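Local coordinates for mutual gliding-motility protein MglA (Myxococcus xanthus DK 1622, PDB 6H17), which binds and hydrolyses GTP as a small Arf-family GTPase, acting as an intracellular switch that coordinates adventurous and social gliding motility and sets its direction, at residues 4-18 and 67-79. Residues are numbered along the deposited sequence; the frame is centred on the assembly and turned at random. Where two conformers were deposited one is given.
Sequences INYSSREINCKIVYY and IRGFKTRFHLYTV. With SO4 (sulfate ion), chain E.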
ATOM      1  N   ILE A   4     -16.048  -5.713 -10.716  1.00 21.33           N
ATOM      2  CA  ILE A   4     -16.909  -6.850 -10.417  1.00 19.64           C
ATOM      3  C   ILE A   4     -17.502  -7.344 -11.725  1.00 18.98           C
ATOM      4  O   ILE A   4     -18.162  -6.581 -12.447  1.00 21.39           O
ATOM      5  CB  ILE A   4     -18.018  -6.503  -9.413  1.00 21.25           C
ATOM      6  CG1 ILE A   4     -17.417  -5.869  -8.156  1.00 22.52           C
ATOM      7  CG2 ILE A   4     -18.848  -7.745  -9.080  1.00 25.50           C
ATOM      8  CD1 ILE A   4     -18.432  -5.512  -7.100  1.00 34.92           C
ATOM      9  N   ASN A   5     -17.257  -8.611 -12.041  1.00 17.45           N
ATOM     10  CA  ASN A   5     -17.865  -9.265 -13.200  1.00 17.02           C
ATOM     11  C   ASN A   5     -18.954 -10.180 -12.650  1.00 17.23           C
ATOM     12  O   ASN A   5     -18.663 -11.243 -12.096  1.00 17.46           O
ATOM     13  CB  ASN A   5     -16.789 -10.009 -13.982  1.00 18.14           C
ATOM     14  CG  ASN A   5     -17.308 -10.608 -15.275  1.00 17.68           C
ATOM     15  OD1 ASN A   5     -18.472 -10.944 -15.395  1.00 19.41           O
ATOM     16  ND2 ASN A   5     -16.399 -10.814 -16.230  1.00 20.85           N
ATOM     17  N   TYR A   6     -20.215  -9.765 -12.782  1.00 17.57           N
ATOM     18  CA  TYR A   6     -21.324 -10.524 -12.225  1.00 17.94           C
ATOM     19  C   TYR A   6     -21.628 -11.778 -13.034  1.00 18.97           C
ATOM     20  O   TYR A   6     -22.327 -12.676 -12.540  1.00 19.89           O
ATOM     21  CB  TYR A   6     -22.561  -9.634 -12.103  1.00 21.48           C
ATOM     22  CG  TYR A   6     -22.451  -8.587 -11.017  1.00 23.73           C
ATOM     23  CD1 TYR A   6     -22.754  -8.900  -9.702  1.00 22.95           C
ATOM     24  CD2 TYR A   6     -22.052  -7.293 -11.305  1.00 25.83           C
ATOM     25  CE1 TYR A   6     -22.656  -7.951  -8.695  1.00 24.04           C
ATOM     26  CE2 TYR A   6     -21.952  -6.333 -10.303  1.00 24.48           C
ATOM     27  CZ  TYR A   6     -22.264  -6.679  -9.000  1.00 26.81           C
ATOM     28  OH  TYR A   6     -22.174  -5.752  -7.985  1.00 30.38           O
ATOM     29  N   SER A   7     -21.129 -11.864 -14.268  1.00 18.89           N
ATOM     30  CA  SER A   7     -21.328 -13.074 -15.052  1.00 18.96           C
ATOM     31  C   SER A   7     -20.346 -14.150 -14.620  1.00 17.37           C
ATOM     32  O   SER A   7     -20.756 -15.274 -14.295  1.00 19.60           O
ATOM     33  CB  SER A   7     -21.178 -12.760 -16.539  1.00 21.35           C
ATOM     34  OG  SER A   7     -22.221 -11.913 -16.963  1.00 24.97           O
ATOM     35  N   SER A   8     -19.047 -13.831 -14.587  1.00 16.11           N
ATOM     36  CA  SER A   8     -18.038 -14.812 -14.214  1.00 15.57           C
ATOM     37  C   SER A   8     -17.921 -14.978 -12.712  1.00 15.56           C
ATOM     38  O   SER A   8     -17.282 -15.928 -12.250  1.00 16.11           O
ATOM     39  CB  SER A   8     -16.674 -14.400 -14.757  1.00 15.88           C
ATOM     40  OG  SER A   8     -16.247 -13.212 -14.117  1.00 17.41           O
ATOM     41  N   ARG A   9     -18.516 -14.072 -11.944  1.00 15.58           N
ATOM     42  CA  ARG A   9     -18.468 -14.093 -10.482  1.00 16.07           C
ATOM     43  C   ARG A   9     -17.069 -13.789  -9.964  1.00 14.75           C
ATOM     44  O   ARG A   9     -16.598 -14.419  -9.014  1.00 17.84           O
ATOM     45  CB  ARG A   9     -18.971 -15.409  -9.875  1.00 15.68           C
ATOM     46  CG  ARG A   9     -20.251 -15.923 -10.458  1.00 20.84           C
ATOM     47  CD  ARG A   9     -21.325 -14.918 -10.311  1.00 23.28           C
ATOM     48  NE  ARG A   9     -21.698 -14.659  -8.918  1.00 21.60           N
ATOM     49  CZ  ARG A   9     -22.649 -13.804  -8.571  1.00 28.66           C
ATOM     50  NH1 ARG A   9     -23.289 -13.114  -9.509  1.00 26.08           N
ATOM     51  NH2 ARG A   9     -22.957 -13.636  -7.298  1.00 25.72           N
ATOM     52  N   GLU A  10     -16.376 -12.844 -10.587  1.00 14.92           N
ATOM     53  CA  GLU A  10     -15.020 -12.479 -10.203  1.00 16.38           C
ATOM     54  C   GLU A  10     -14.953 -11.025  -9.787  1.00 14.09           C
ATOM     55  O   GLU A  10     -15.535 -10.153 -10.430  1.00 16.64           O
ATOM     56  CB  GLU A  10     -14.035 -12.741 -11.359  1.00 20.05           C
ATOM     57  CG  GLU A  10     -14.020 -14.217 -11.747  1.00 27.81           C
ATOM     58  CD  GLU A  10     -12.875 -14.615 -12.663  1.00 47.56           C
ATOM     59  OE1 GLU A  10     -12.828 -15.801 -13.072  1.00 29.60           O
ATOM     60  OE2 GLU A  10     -12.028 -13.751 -12.974  1.00 52.60           O
ATOM     61  N   ILE A  11     -14.238 -10.783  -8.694  1.00 14.29           N
ATOM     62  CA  ILE A  11     -13.972  -9.443  -8.186  1.00 14.50           C
ATOM     63  C   ILE A  11     -12.467  -9.249  -8.113  1.00 14.87           C
ATOM     64  O   ILE A  11     -11.763 -10.067  -7.523  1.00 15.68           O
ATOM     65  CB  ILE A  11     -14.583  -9.249  -6.784  1.00 14.63           C
ATOM     66  CG1 ILE A  11     -16.100  -9.442  -6.809  1.00 15.47           C
ATOM     67  CG2 ILE A  11     -14.197  -7.890  -6.221  1.00 16.46           C
ATOM     68  CD1 ILE A  11     -16.736  -9.423  -5.438  1.00 17.06           C
ATOM     69  N   ASN A  12     -11.981  -8.149  -8.681  1.00 16.42           N
ATOM     70  CA  ASN A  12     -10.580  -7.778  -8.540  1.00 18.29           C
ATOM     71  C   ASN A  12     -10.495  -6.456  -7.803  1.00 16.60           C
ATOM     72  O   ASN A  12     -11.166  -5.490  -8.175  1.00 18.68           O
ATOM     73  CB  ASN A  12      -9.897  -7.689  -9.900  1.00 24.04           C
ATOM     74  CG  ASN A  12      -9.735  -9.051 -10.548  1.00 28.83           C
ATOM     75  OD1 ASN A  12      -9.455 -10.050  -9.873  1.00 26.46           O
ATOM     76  ND2 ASN A  12      -9.946  -9.107 -11.850  1.00 37.11           N
ATOM     77  N   CYS A  13      -9.715  -6.455  -6.730  0.69 16.40           N
ATOM     78  CA  CYS A  13      -9.483  -5.298  -5.879  0.69 16.67           C
ATOM     79  C   CYS A  13      -8.040  -4.847  -6.075  0.69 16.34           C
ATOM     80  O   CYS A  13      -7.175  -5.653  -6.447  0.69 15.79           O
ATOM     81  CB  CYS A  13      -9.717  -5.666  -4.405  0.69 14.63           C
ATOM     82  SG  CYS A  13     -11.445  -6.145  -4.039  0.69 18.99           S
ATOM     83  N   LYS A  14      -7.792  -3.552  -5.839  1.00 13.83           N
ATOM     84  CA  LYS A  14      -6.458  -2.982  -5.981  1.00 13.98           C
ATOM     85  C   LYS A  14      -6.020  -2.314  -4.694  1.00 12.46           C
ATOM     86  O   LYS A  14      -6.726  -1.451  -4.156  1.00 12.74           O
ATOM     87  CB  LYS A  14      -6.497  -1.959  -7.107  1.00 14.30           C
ATOM     88  CG  LYS A  14      -5.196  -1.273  -7.396  1.00 16.01           C
ATOM     89  CD  LYS A  14      -5.340  -0.417  -8.647  1.00 20.87           C
ATOM     90  CE  LYS A  14      -4.009   0.001  -9.192  1.00 19.51           C
ATOM     91  NZ  LYS A  14      -4.149   0.768 -10.462  1.00 17.08           N
ATOM     92  N   ILE A  15      -4.848  -2.707  -4.203  1.00 11.87           N
ATOM     93  CA  ILE A  15      -4.214  -2.091  -3.040  1.00 11.70           C
ATOM     94  C   ILE A  15      -2.931  -1.424  -3.508  1.00 11.70           C
ATOM     95  O   ILE A  15      -2.120  -2.068  -4.186  1.00 12.54           O
ATOM     96  CB  ILE A  15      -3.858  -3.133  -1.965  1.00 14.28           C
ATOM     97  CG1 ILE A  15      -5.078  -3.924  -1.508  1.00 17.73           C
ATOM     98  CG2 ILE A  15      -3.119  -2.465  -0.791  1.00 15.20           C
ATOM     99  CD1 ILE A  15      -6.165  -3.126  -1.036  1.00 23.17           C
ATOM    100  N   VAL A  16      -2.737  -0.151  -3.155  1.00 11.19           N
ATOM    101  CA  VAL A  16      -1.516   0.572  -3.509  1.00 10.94           C
ATOM    102  C   VAL A  16      -0.723   0.878  -2.239  1.00 11.01           C
ATOM    103  O   VAL A  16      -1.253   1.481  -1.295  1.00 11.56           O
ATOM    104  CB  VAL A  16      -1.817   1.860  -4.301  1.00 11.93           C
ATOM    105  CG1 VAL A  16      -0.527   2.641  -4.547  1.00 12.84           C
ATOM    106  CG2 VAL A  16      -2.497   1.507  -5.613  1.00 13.04           C
ATOM    107  N   TYR A  17       0.554   0.485  -2.238  1.00 10.62           N
ATOM    108  CA  TYR A  17       1.533   0.868  -1.224  1.00 10.53           C
ATOM    109  C   TYR A  17       2.206   2.155  -1.682  1.00 10.42           C
ATOM    110  O   TYR A  17       2.807   2.204  -2.771  1.00 11.75           O
ATOM    111  CB  TYR A  17       2.542  -0.269  -1.043  1.00 10.35           C
ATOM    112  CG  TYR A  17       2.042  -1.408  -0.176  1.00 10.94           C
ATOM    113  CD1 TYR A  17       2.587  -1.657   1.061  1.00 11.30           C
ATOM    114  CD2 TYR A  17       1.011  -2.243  -0.605  1.00 12.42           C
ATOM    115  CE1 TYR A  17       2.138  -2.688   1.860  1.00 12.10           C
ATOM    116  CE2 TYR A  17       0.565  -3.276   0.188  1.00 11.31           C
ATOM    117  CZ  TYR A  17       1.125  -3.486   1.420  1.00 11.74           C
ATOM    118  OH  TYR A  17       0.631  -4.519   2.190  1.00 12.44           O
ATOM    119  N   TYR A  18       2.120   3.175  -0.843  1.00 11.37           N
ATOM    120  CA  TYR A  18       2.574   4.523  -1.148  1.00 11.10           C
ATOM    121  C   TYR A  18       3.584   4.943  -0.097  1.00 11.95           C
ATOM    122  O   TYR A  18       3.665   4.333   0.971  1.00 13.69           O
ATOM    123  CB  TYR A  18       1.371   5.477  -1.094  1.00 12.47           C
ATOM    124  CG  TYR A  18       1.345   6.632  -2.062  1.00 12.26           C
ATOM    125  CD1 TYR A  18       0.840   6.477  -3.332  1.00 13.38           C
ATOM    126  CD2 TYR A  18       1.772   7.885  -1.681  1.00 12.66           C
ATOM    127  CE1 TYR A  18       0.777   7.524  -4.203  1.00 13.24           C
ATOM    128  CE2 TYR A  18       1.723   8.961  -2.551  1.00 13.52           C
ATOM    129  CZ  TYR A  18       1.217   8.765  -3.823  1.00 13.15           C
ATOM    130  OH  TYR A  18       1.100   9.800  -4.730  1.00 14.94           O
ATOM    131  N   ILE A  67     -15.692 -12.941  -0.523  1.00 16.53           N
ATOM    132  CA  ILE A  67     -17.078 -12.485  -0.609  1.00 16.89           C
ATOM    133  C   ILE A  67     -17.877 -13.682  -1.125  1.00 16.98           C
ATOM    134  O   ILE A  67     -17.564 -14.218  -2.201  1.00 18.30           O
ATOM    135  CB  ILE A  67     -17.196 -11.305  -1.590  1.00 19.83           C
ATOM    136  CG1 ILE A  67     -16.270 -10.152  -1.185  1.00 25.74           C
ATOM    137  CG2 ILE A  67     -18.637 -10.860  -1.706  1.00 21.96           C
ATOM    138  CD1 ILE A  67     -16.618  -9.561   0.135  1.00 30.31           C
ATOM    139  N   ARG A  68     -18.907 -14.096  -0.389  1.00 16.75           N
ATOM    140  CA  ARG A  68     -19.658 -15.290  -0.744  1.00 18.49           C
ATOM    141  C   ARG A  68     -20.191 -15.163  -2.161  1.00 16.49           C
ATOM    142  O   ARG A  68     -20.784 -14.144  -2.520  1.00 18.50           O
ATOM    143  CB  ARG A  68     -20.822 -15.454   0.236  1.00 20.78           C
ATOM    144  CG  ARG A  68     -21.865 -16.460  -0.194  1.00 30.21           C
ATOM    145  CD  ARG A  68     -21.593 -17.832   0.341  1.00 44.93           C
ATOM    146  NE  ARG A  68     -22.811 -18.363   0.949  1.00 56.08           N
ATOM    147  CZ  ARG A  68     -22.995 -18.519   2.257  1.00 59.24           C
ATOM    148  NH1 ARG A  68     -24.144 -18.998   2.703  1.00 58.61           N
ATOM    149  NH2 ARG A  68     -22.031 -18.216   3.121  1.00 62.40           N
ATOM    150  N   GLY A  69     -20.010 -16.213  -2.962  1.00 16.10           N
ATOM    151  CA  GLY A  69     -20.536 -16.262  -4.314  1.00 15.40           C
ATOM    152  C   GLY A  69     -19.646 -15.656  -5.376  1.00 15.05           C
ATOM    153  O   GLY A  69     -20.074 -15.582  -6.541  1.00 15.54           O
ATOM    154  N   PHE A  70     -18.446 -15.231  -5.019  1.00 14.25           N
ATOM    155  CA  PHE A  70     -17.490 -14.648  -5.952  1.00 13.82           C
ATOM    156  C   PHE A  70     -16.107 -15.221  -5.664  1.00 15.67           C
ATOM    157  O   PHE A  70     -15.843 -15.742  -4.574  1.00 16.61           O
ATOM    158  CB  PHE A  70     -17.396 -13.112  -5.790  1.00 14.83           C
ATOM    159  CG  PHE A  70     -18.653 -12.377  -6.161  1.00 15.44           C
ATOM    160  CD1 PHE A  70     -19.656 -12.186  -5.232  1.00 17.48           C
ATOM    161  CD2 PHE A  70     -18.830 -11.871  -7.437  1.00 16.63           C
ATOM    162  CE1 PHE A  70     -20.823 -11.514  -5.574  1.00 20.67           C
ATOM    163  CE2 PHE A  70     -19.978 -11.195  -7.784  1.00 17.82           C
ATOM    164  CZ  PHE A  70     -20.979 -11.018  -6.857  1.00 20.51           C
ATOM    165  N   LYS A  71     -15.236 -15.170  -6.674  0.60 14.02           N
ATOM    166  CA  LYS A  71     -13.794 -15.293  -6.488  0.60 15.08           C
ATOM    167  C   LYS A  71     -13.252 -13.875  -6.393  0.60 12.38           C
ATOM    168  O   LYS A  71     -13.501 -13.052  -7.283  0.60 14.59           O
ATOM    169  CB  LYS A  71     -13.166 -16.000  -7.697  0.60 17.44           C
ATOM    170  CG  LYS A  71     -11.623 -15.966  -7.760  0.60 21.66           C
ATOM    171  CD  LYS A  71     -11.066 -16.651  -9.020  0.60 22.07           C
ATOM    172  CE  LYS A  71     -11.183 -15.770 -10.259  0.60 31.26           C
ATOM    173  NZ  LYS A  71     -10.132 -14.706 -10.357  0.60 25.76           N
ATOM    174  N   THR A  72     -12.517 -13.583  -5.321  1.00 14.15           N
ATOM    175  CA  THR A  72     -11.983 -12.261  -5.081  1.00 13.82           C
ATOM    176  C   THR A  72     -10.472 -12.355  -5.049  1.00 14.15           C
ATOM    177  O   THR A  72      -9.908 -13.210  -4.360  1.00 15.39           O
ATOM    178  CB  THR A  72     -12.495 -11.670  -3.763  1.00 16.30           C
ATOM    179  OG1 THR A  72     -13.923 -11.599  -3.810  1.00 17.40           O
ATOM    180  CG2 THR A  72     -11.932 -10.281  -3.541  1.00 18.00           C
ATOM    181  N   ARG A  73      -9.837 -11.483  -5.807  1.00 15.12           N
ATOM    182  CA  ARG A  73      -8.382 -11.416  -5.819  1.00 15.03           C
ATOM    183  C   ARG A  73      -7.954  -9.988  -5.540  1.00 15.40           C
ATOM    184  O   ARG A  73      -8.601  -9.033  -5.984  1.00 17.76           O
ATOM    185  CB  ARG A  73      -7.809 -11.908  -7.144  1.00 17.48           C
ATOM    186  CG  ARG A  73      -8.032 -13.408  -7.413  1.00 17.72           C
ATOM    187  CD  ARG A  73      -7.310 -14.306  -6.411  1.00 19.84           C
ATOM    188  NE  ARG A  73      -7.600 -15.736  -6.637  1.00 26.98           N
ATOM    189  CZ  ARG A  73      -8.494 -16.461  -5.958  1.00 38.00           C
ATOM    190  NH1 ARG A  73      -8.659 -17.746  -6.265  1.00 30.86           N
ATOM    191  NH2 ARG A  73      -9.205 -15.931  -4.969  1.00 21.72           N
ATOM    192  N   PHE A  74      -6.894  -9.862  -4.765  1.00 14.35           N
ATOM    193  CA  PHE A  74      -6.266  -8.585  -4.461  1.00 14.83           C
ATOM    194  C   PHE A  74      -5.012  -8.426  -5.301  1.00 14.96           C
ATOM    195  O   PHE A  74      -4.181  -9.343  -5.371  1.00 18.08           O
ATOM    196  CB  PHE A  74      -5.918  -8.517  -2.977  1.00 16.04           C
ATOM    197  CG  PHE A  74      -7.102  -8.284  -2.092  1.00 16.88           C
ATOM    198  CD1 PHE A  74      -7.359  -7.028  -1.571  1.00 18.10           C
ATOM    199  CD2 PHE A  74      -7.978  -9.319  -1.802  1.00 17.91           C
ATOM    200  CE1 PHE A  74      -8.459  -6.807  -0.773  1.00 20.06           C
ATOM    201  CE2 PHE A  74      -9.078  -9.089  -0.990  1.00 18.18           C
ATOM    202  CZ  PHE A  74      -9.310  -7.842  -0.482  1.00 20.12           C
ATOM    203  N   HIS A  75      -4.866  -7.264  -5.925  1.00 13.26           N
ATOM    204  CA  HIS A  75      -3.693  -6.922  -6.726  1.00 14.12           C
ATOM    205  C   HIS A  75      -2.959  -5.819  -5.988  1.00 12.83           C
ATOM    206  O   HIS A  75      -3.466  -4.703  -5.872  1.00 13.25           O
ATOM    207  CB  HIS A  75      -4.109  -6.495  -8.123  1.00 17.56           C
ATOM    208  CG  HIS A  75      -4.757  -7.599  -8.899  1.00 18.45           C
ATOM    209  ND1 HIS A  75      -5.488  -7.377 -10.042  1.00 33.46           N
ATOM    210  CD2 HIS A  75      -4.764  -8.940  -8.701  1.00 26.62           C
ATOM    211  CE1 HIS A  75      -5.932  -8.534 -10.509  1.00 24.14           C
ATOM    212  NE2 HIS A  75      -5.503  -9.498  -9.722  1.00 23.69           N
ATOM    213  N   LEU A  76      -1.799  -6.155  -5.456  1.00 13.36           N
ATOM    214  CA  LEU A  76      -0.967  -5.207  -4.735  1.00 12.14           C
ATOM    215  C   LEU A  76       0.007  -4.541  -5.689  1.00 11.84           C
ATOM    216  O   LEU A  76       0.652  -5.213  -6.509  1.00 13.06           O
ATOM    217  CB  LEU A  76      -0.157  -5.910  -3.656  1.00 12.42           C
ATOM    218  CG  LEU A  76      -0.886  -6.278  -2.365  1.00 19.12           C
ATOM    219  CD1 LEU A  76      -2.197  -6.957  -2.560  1.00 24.68           C
ATOM    220  CD2 LEU A  76       0.046  -7.113  -1.452  1.00 16.66           C
ATOM    221  N   TYR A  77       0.115  -3.210  -5.573  1.00 11.99           N
ATOM    222  CA  TYR A  77       1.041  -2.403  -6.345  1.00 11.20           C
ATOM    223  C   TYR A  77       1.880  -1.562  -5.400  1.00 12.25           C
ATOM    224  O   TYR A  77       1.400  -1.143  -4.343  1.00 13.20           O
ATOM    225  CB  TYR A  77       0.297  -1.415  -7.258  1.00 13.19           C
ATOM    226  CG  TYR A  77      -0.421  -2.024  -8.454  1.00 13.34           C
ATOM    227  CD1 TYR A  77       0.137  -1.928  -9.712  1.00 17.87           C
ATOM    228  CD2 TYR A  77      -1.637  -2.681  -8.325  1.00 14.72           C
ATOM    229  CE1 TYR A  77      -0.500  -2.457 -10.820  1.00 22.18           C
ATOM    230  CE2 TYR A  77      -2.288  -3.227  -9.451  1.00 15.18           C
ATOM    231  CZ  TYR A  77      -1.693  -3.095 -10.670  1.00 18.41           C
ATOM    232  OH  TYR A  77      -2.296  -3.636 -11.791  1.00 22.21           O
ATOM    233  N   THR A  78       3.113  -1.300  -5.791  1.00 11.20           N
ATOM    234  CA  THR A  78       3.852  -0.181  -5.215  1.00 11.76           C
ATOM    235  C   THR A  78       3.950   0.927  -6.248  1.00 11.63           C
ATOM    236  O   THR A  78       3.530   0.771  -7.398  1.00 13.13           O
ATOM    237  CB  THR A  78       5.252  -0.594  -4.759  1.00 11.61           C
ATOM    238  OG1 THR A  78       6.062  -0.898  -5.901  1.00 12.46           O
ATOM    239  CG2 THR A  78       5.201  -1.768  -3.815  1.00 11.33           C
ATOM    240  N   VAL A  79       4.492   2.063  -5.815  1.00 11.41           N
ATOM    241  CA  VAL A  79       4.731   3.198  -6.695  1.00 12.95           C
ATOM    242  C   VAL A  79       6.190   3.601  -6.568  1.00 13.36           C
ATOM    243  O   VAL A  79       6.856   3.247  -5.579  1.00 13.91           O
ATOM    244  CB  VAL A  79       3.831   4.406  -6.345  1.00 12.37           C
ATOM    245  CG1 VAL A  79       2.361   4.008  -6.340  1.00 14.26           C
ATOM    246  CG2 VAL A  79       4.228   5.038  -5.024  1.00 14.65           C
TER
HETATM  247  S   SO4 E 304     -10.098 -19.539  -3.307  1.00 26.98           S
HETATM  248  O1  SO4 E 304     -11.246 -20.061  -2.532  1.00 23.31           O
HETATM  249  O2  SO4 E 304     -10.573 -18.657  -4.386  1.00 28.33           O
HETATM  250  O3  SO4 E 304      -9.246 -18.746  -2.409  1.00 33.00           O
HETATM  251  O4  SO4 E 304      -9.315 -20.644  -3.849  1.00 27.15           O
HETATM  252  O   HOH W   1     -23.076 -13.941  -4.257  1.00 27.98           O
HETATM  253  O   HOH W   2     -10.981 -12.541  -9.067  1.00 25.83           O
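R9 lies flat on the ring of F70. The two planes differ by 21°, and R9 NH2 comes within 3.3 Å of F70 CZ, a stack that is also a cation-pi contact. The arginine chain bends at chi2 and chi3, which folds the guanidinium back over the ring. Two bonds near the guanidinium plane fix its rotation: R9 NE to G69 O at 3.0 Å, and R9 NH1 to a lone pair of Y6 O. I11 takes the opposite face of F70, with CD1 3.6 Å from F70 CG. Y6 crosses F70 at a slant, with Y6 CE1 3.9 Å from F70 CZ, and I4 meets the ring at about a right angle through CG2. F70 thus joins the hairpin of 3-5 and 10-18, with its G1 bulge at R9 and E10, to the type II turn I67-F70.

Beyond F70 the strands 10-18 and 71-78 run parallel. They are neighbours in the central sheet of the small GTPase (Ras-like) fold. The ladder starts with K71 N on R9 O (2.8 Å) and continues to Y17 N on Y77 O (2.8 Å, 178°). The last link, V79 N to Y17 O, is weak.

On the face of E10, N12 and K14, the extended chain of K14 crosses the ring of Y77 at about a right angle. K14 CE sits over one face of Y77, 3.7 Å from Y77 CE2, and K14 NZ makes a cation-pi contact with the same ring while bonding to the carbonyls of I92 and K94. R73 binds a sulfate, probably from the crystallisation liquor.

On the other face, C13 CB lies over the F74 ring and I15 CG1 meets its edge, 3.9 Å from F74 CD1. Helix 176-193 covers C13 and I15. At the far end V79 touches the bound nucleotide, and T78 OG1 bonds to D58.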